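Local atomic coordinates of leucine aminopeptidase 2, chloroplastic (PDB entry 5LHJ), a protein that probably acts as a manganese-dependent M17 aminopeptidase that removes residues from peptide N-termini and takes part in bottromycin maturation. Residues A[220-232]-A[345-357]. Sequence-based numbering, arbitrary orientation. Where two conformers were deposited one is given.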
loop_
_atom_site.group_PDB
_atom_site.type_symbol
_atom_site.label_atom_id
_atom_site.label_comp_id
_atom_site.label_asym_id
_atom_site.label_seq_id
_atom_site.Cartn_x
_atom_site.Cartn_y
_atom_site.Cartn_z
ATOM N N THR A 220 26.577 30.106 -11.176
ATOM C CA THR A 220 26.165 29.802 -12.563
ATOM C C THR A 220 27.356 29.644 -13.536
ATOM O O THR A 220 27.357 28.750 -14.384
ATOM C CB THR A 220 25.185 30.880 -13.079
ATOM O OG1 THR A 220 24.059 30.940 -12.198
ATOM C CG2 THR A 220 24.706 30.580 -14.512
ATOM N N GLU A 221 28.372 30.491 -13.373
ATOM C CA GLU A 221 29.595 30.445 -14.194
ATOM C C GLU A 221 30.359 29.113 -14.168
ATOM O O GLU A 221 31.061 28.803 -15.117
ATOM C CB GLU A 221 30.567 31.558 -13.770
ATOM C CG GLU A 221 30.157 32.937 -14.244
ATOM C CD GLU A 221 31.039 34.062 -13.713
ATOM O OE1 GLU A 221 32.036 33.796 -13.000
ATOM O OE2 GLU A 221 30.717 35.240 -14.010
ATOM N N LEU A 222 30.242 28.352 -13.076
ATOM C CA LEU A 222 30.970 27.094 -12.929
ATOM C C LEU A 222 30.344 25.956 -13.718
ATOM O O LEU A 222 31.005 24.957 -13.958
ATOM C CB LEU A 222 31.085 26.691 -11.459
ATOM C CG LEU A 222 31.715 27.697 -10.505
ATOM C CD1 LEU A 222 31.904 27.029 -9.149
ATOM C CD2 LEU A 222 33.034 28.228 -11.046
ATOM N N GLY A 223 29.090 26.106 -14.133
ATOM C CA GLY A 223 28.446 25.102 -14.987
ATOM C C GLY A 223 28.062 23.818 -14.259
ATOM O O GLY A 223 27.983 22.746 -14.887
ATOM N N LEU A 224 27.810 23.927 -12.954
ATOM C CA LEU A 224 27.375 22.783 -12.133
ATOM C C LEU A 224 25.857 22.643 -12.295
ATOM O O LEU A 224 25.075 22.990 -11.404
ATOM C CB LEU A 224 27.776 22.982 -10.664
ATOM C CG LEU A 224 29.271 23.247 -10.402
ATOM C CD1 LEU A 224 29.558 23.478 -8.931
ATOM C CD2 LEU A 224 30.144 22.128 -10.936
ATOM N N THR A 225 25.469 22.118 -13.457
ATOM C CA THR A 225 24.077 22.112 -13.911
ATOM C C THR A 225 23.177 21.266 -13.034
ATOM O O THR A 225 22.027 21.616 -12.799
ATOM C CB THR A 225 23.959 21.575 -15.352
ATOM O OG1 THR A 225 24.998 22.142 -16.160
ATOM C CG2 THR A 225 22.603 21.914 -15.945
ATOM N N GLY A 226 23.707 20.138 -12.571
ATOM C CA GLY A 226 22.938 19.242 -11.710
ATOM C C GLY A 226 22.558 19.917 -10.403
ATOM O O GLY A 226 21.403 19.875 -9.980
ATOM N N LEU A 227 23.532 20.573 -9.776
ATOM C CA LEU A 227 23.300 21.311 -8.533
ATOM C C LEU A 227 22.224 22.396 -8.694
ATOM O O LEU A 227 21.298 22.476 -7.885
ATOM C CB LEU A 227 24.612 21.937 -8.036
ATOM C CG LEU A 227 24.522 22.890 -6.836
ATOM C CD1 LEU A 227 23.971 22.202 -5.600
ATOM C CD2 LEU A 227 25.909 23.454 -6.560
ATOM N N THR A 228 22.351 23.229 -9.724
ATOM C CA THR A 228 21.380 24.315 -9.946
ATOM C C THR A 228 19.975 23.772 -10.319
ATOM O O THR A 228 18.985 24.296 -9.833
ATOM C CB THR A 228 21.902 25.371 -10.937
ATOM O OG1 THR A 228 22.302 24.755 -12.142
ATOM C CG2 THR A 228 23.098 26.056 -10.373
ATOM N N ALA A 229 19.894 22.685 -11.093
ATOM C CA ALA A 229 18.586 22.070 -11.433
ATOM C C ALA A 229 17.865 21.474 -10.229
ATOM O O ALA A 229 16.657 21.707 -10.022
ATOM C CB ALA A 229 18.762 21.000 -12.507
ATOM N N VAL A 230 18.603 20.687 -9.449
ATOM C CA VAL A 230 18.053 20.043 -8.259
ATOM C C VAL A 230 17.633 21.097 -7.229
ATOM O O VAL A 230 16.577 20.987 -6.637
ATOM C CB VAL A 230 19.057 19.042 -7.657
ATOM C CG1 VAL A 230 18.684 18.649 -6.227
ATOM C CG2 VAL A 230 19.160 17.813 -8.558
ATOM N N GLY A 231 18.454 22.130 -7.063
ATOM C CA GLY A 231 18.241 23.123 -6.025
ATOM C C GLY A 231 17.178 24.165 -6.316
ATOM O O GLY A 231 16.828 24.934 -5.431
ATOM N N ARG A 232 16.665 24.226 -7.542
ATOM C CA ARG A 232 15.826 25.365 -7.928
ATOM C C ARG A 232 14.428 25.419 -7.304
ATOM O O ARG A 232 13.890 26.514 -7.127
ATOM C CB ARG A 232 15.721 25.485 -9.441
ATOM C CG ARG A 232 14.783 24.529 -10.122
ATOM C CD ARG A 232 14.568 24.996 -11.556
ATOM N NE ARG A 232 13.604 24.184 -12.288
ATOM C CZ ARG A 232 13.869 23.016 -12.872
ATOM N NH1 ARG A 232 15.087 22.457 -12.787
ATOM N NH2 ARG A 232 12.908 22.399 -13.547
ATOM N N GLU A 345 18.409 12.521 -6.552
ATOM C CA GLU A 345 18.980 13.834 -6.883
ATOM C C GLU A 345 20.464 13.920 -6.546
ATOM O O GLU A 345 21.185 14.668 -7.191
ATOM C CB GLU A 345 18.179 14.964 -6.208
ATOM C CG GLU A 345 18.654 15.424 -4.834
ATOM C CD GLU A 345 18.515 14.420 -3.719
ATOM O OE1 GLU A 345 17.821 13.389 -3.880
ATOM O OE2 GLU A 345 19.102 14.673 -2.652
ATOM N N GLY A 346 20.919 13.163 -5.543
ATOM C CA GLY A 346 22.305 13.221 -5.098
ATOM C C GLY A 346 23.318 12.953 -6.200
ATOM O O GLY A 346 24.306 13.688 -6.354
ATOM N N ARG A 347 23.080 11.899 -6.985
ATOM C CA ARG A 347 24.026 11.544 -8.038
ATOM C C ARG A 347 24.099 12.634 -9.119
ATOM O O ARG A 347 25.161 12.894 -9.681
ATOM C CB ARG A 347 23.706 10.164 -8.633
ATOM C CG ARG A 347 22.441 10.070 -9.480
ATOM C CD ARG A 347 22.028 8.611 -9.656
ATOM N NE ARG A 347 21.553 8.064 -8.395
ATOM C CZ ARG A 347 21.114 6.819 -8.186
ATOM N NH1 ARG A 347 21.084 5.910 -9.156
ATOM N NH2 ARG A 347 20.702 6.491 -6.976
ATOM N N VAL A 348 22.969 13.285 -9.364
ATOM C CA VAL A 348 22.855 14.355 -10.357
ATOM C C VAL A 348 23.632 15.605 -9.899
ATOM O O VAL A 348 24.300 16.242 -10.701
ATOM C CB VAL A 348 21.356 14.673 -10.644
ATOM C CG1 VAL A 348 21.193 15.881 -11.557
ATOM C CG2 VAL A 348 20.660 13.457 -11.236
ATOM N N VAL A 349 23.550 15.923 -8.615
ATOM C CA VAL A 349 24.298 17.028 -8.019
ATOM C C VAL A 349 25.822 16.748 -8.049
ATOM O O VAL A 349 26.625 17.617 -8.412
ATOM C CB VAL A 349 23.822 17.286 -6.571
ATOM C CG1 VAL A 349 24.725 18.267 -5.865
ATOM C CG2 VAL A 349 22.373 17.782 -6.544
ATOM N N LEU A 350 26.217 15.543 -7.660
ATOM C CA LEU A 350 27.626 15.168 -7.611
ATOM C C LEU A 350 28.308 15.121 -8.978
ATOM O O LEU A 350 29.502 15.392 -9.064
ATOM C CB LEU A 350 27.795 13.808 -6.928
ATOM C CG LEU A 350 27.435 13.739 -5.440
ATOM C CD1 LEU A 350 27.371 12.291 -4.943
ATOM C CD2 LEU A 350 28.424 14.534 -4.643
ATOM N N ALA A 351 27.557 14.760 -10.025
ATOM C CA ALA A 351 28.111 14.531 -11.374
ATOM C C ALA A 351 29.050 15.641 -11.832
ATOM O O ALA A 351 30.229 15.408 -12.115
ATOM C CB ALA A 351 26.980 14.356 -12.377
ATOM N N ASP A 352 28.554 16.870 -11.848
ATOM C CA ASP A 352 29.352 17.991 -12.381
ATOM C C ASP A 352 30.515 18.335 -11.466
ATOM O O ASP A 352 31.569 18.763 -11.928
ATOM C CB ASP A 352 28.476 19.221 -12.592
ATOM C CG ASP A 352 27.246 18.901 -13.386
ATOM O OD1 ASP A 352 27.348 18.907 -14.626
ATOM O OD2 ASP A 352 26.184 18.564 -12.793
ATOM N N VAL A 353 30.342 18.116 -10.164
ATOM C CA VAL A 353 31.431 18.376 -9.220
ATOM C C VAL A 353 32.575 17.373 -9.434
ATOM O O VAL A 353 33.741 17.741 -9.359
ATOM C CB VAL A 353 30.935 18.367 -7.758
ATOM C CG1 VAL A 353 32.087 18.616 -6.793
ATOM C CG2 VAL A 353 29.830 19.406 -7.583
ATOM N N LEU A 354 32.252 16.114 -9.732
ATOM C CA LEU A 354 33.289 15.126 -10.073
ATOM C C LEU A 354 34.041 15.487 -11.356
ATOM O O LEU A 354 35.257 15.277 -11.444
ATOM C CB LEU A 354 32.688 13.720 -10.181
ATOM C CG LEU A 354 32.277 13.085 -8.855
ATOM C CD1 LEU A 354 31.412 11.857 -9.106
ATOM C CD2 LEU A 354 33.492 12.714 -8.016
ATOM N N VAL A 355 33.332 16.061 -12.329
ATOM C CA VAL A 355 33.982 16.557 -13.560
ATOM C C VAL A 355 34.981 17.654 -13.162
ATOM O O VAL A 355 36.158 17.594 -13.517
ATOM C CB VAL A 355 32.972 17.092 -14.605
ATOM C CG1 VAL A 355 33.692 17.697 -15.810
ATOM C CG2 VAL A 355 32.014 15.988 -15.073
ATOM N N ARG A 356 34.507 18.632 -12.405
ATOM C CA ARG A 356 35.339 19.750 -11.987
ATOM C C ARG A 356 36.538 19.272 -11.153
ATOM O O ARG A 356 37.674 19.731 -11.362
ATOM C CB ARG A 356 34.509 20.774 -11.203
ATOM C CG ARG A 356 35.280 22.033 -10.806
ATOM C CD ARG A 356 34.449 22.999 -9.986
ATOM N NE ARG A 356 35.293 24.034 -9.391
ATOM C CZ ARG A 356 35.760 25.114 -10.019
ATOM N NH1 ARG A 356 35.485 25.358 -11.304
ATOM N NH2 ARG A 356 36.533 25.975 -9.345
ATOM N N ALA A 357 36.290 18.372 -10.210
ATOM C CA ALA A 357 37.342 17.900 -9.301
ATOM C C ALA A 357 38.430 17.062 -9.976
ATOM O O ALA A 357 39.565 17.051 -9.498
ATOM C CB ALA A 357 36.749 17.124 -8.138
HETATM O O HOH W 1 33.668 24.279 -13.227
HETATM O O HOH W 2 26.180 19.714 -10.237
#
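Asp352 OD2 is gripped by three groups at the first turn of helix 225-231. The backbone N of Gly226 donates to OD2 at 2.9 Å, arriving from well above the carboxylate plane; a water also donates to OD2, and His331 ND1 is a further partner. That water accepts from Leu227 N and donates to Val349 O, tying both backbones to the same carboxylate. OD1 is turned to Leu332 N, so both oxygens are held. With CG beside its own backbone N (chi1 -51°), the carboxylate lies close to the amides that begin helix 225-231, whose N-terminal end would probably stabilise its negative charge. With an alanine here, Gly226 N, His331 ND1 and Leu332 N would probably lose their carboxylate partner, and the water one of its two acceptors. Asp352 CB packs 3.7 Å from Leu224 CD2.

Gly226, having no CB, lets the backbones close in: its CA approaches Val348 O at 3.4 Å in a CA-H...O contact. Further along, Val230 packs crosswise, CG1 against Glu345 CG at 3.5 Å and CB against Val349 CG2 at 3.7 Å. At the other end, Leu222 CD1 lies over one guanidinium face of Arg356, which a second water links to Leu222 O and whose NE pairs with Glu242.

The two helices form a close, nearly antiparallel pair within the M17 catalytic domain, axes 7.0 Å apart at 151°; Val230 packs on the aliphatic part of Glu345, which binds both manganese ions in metal-bound BotP, though this chain carries none.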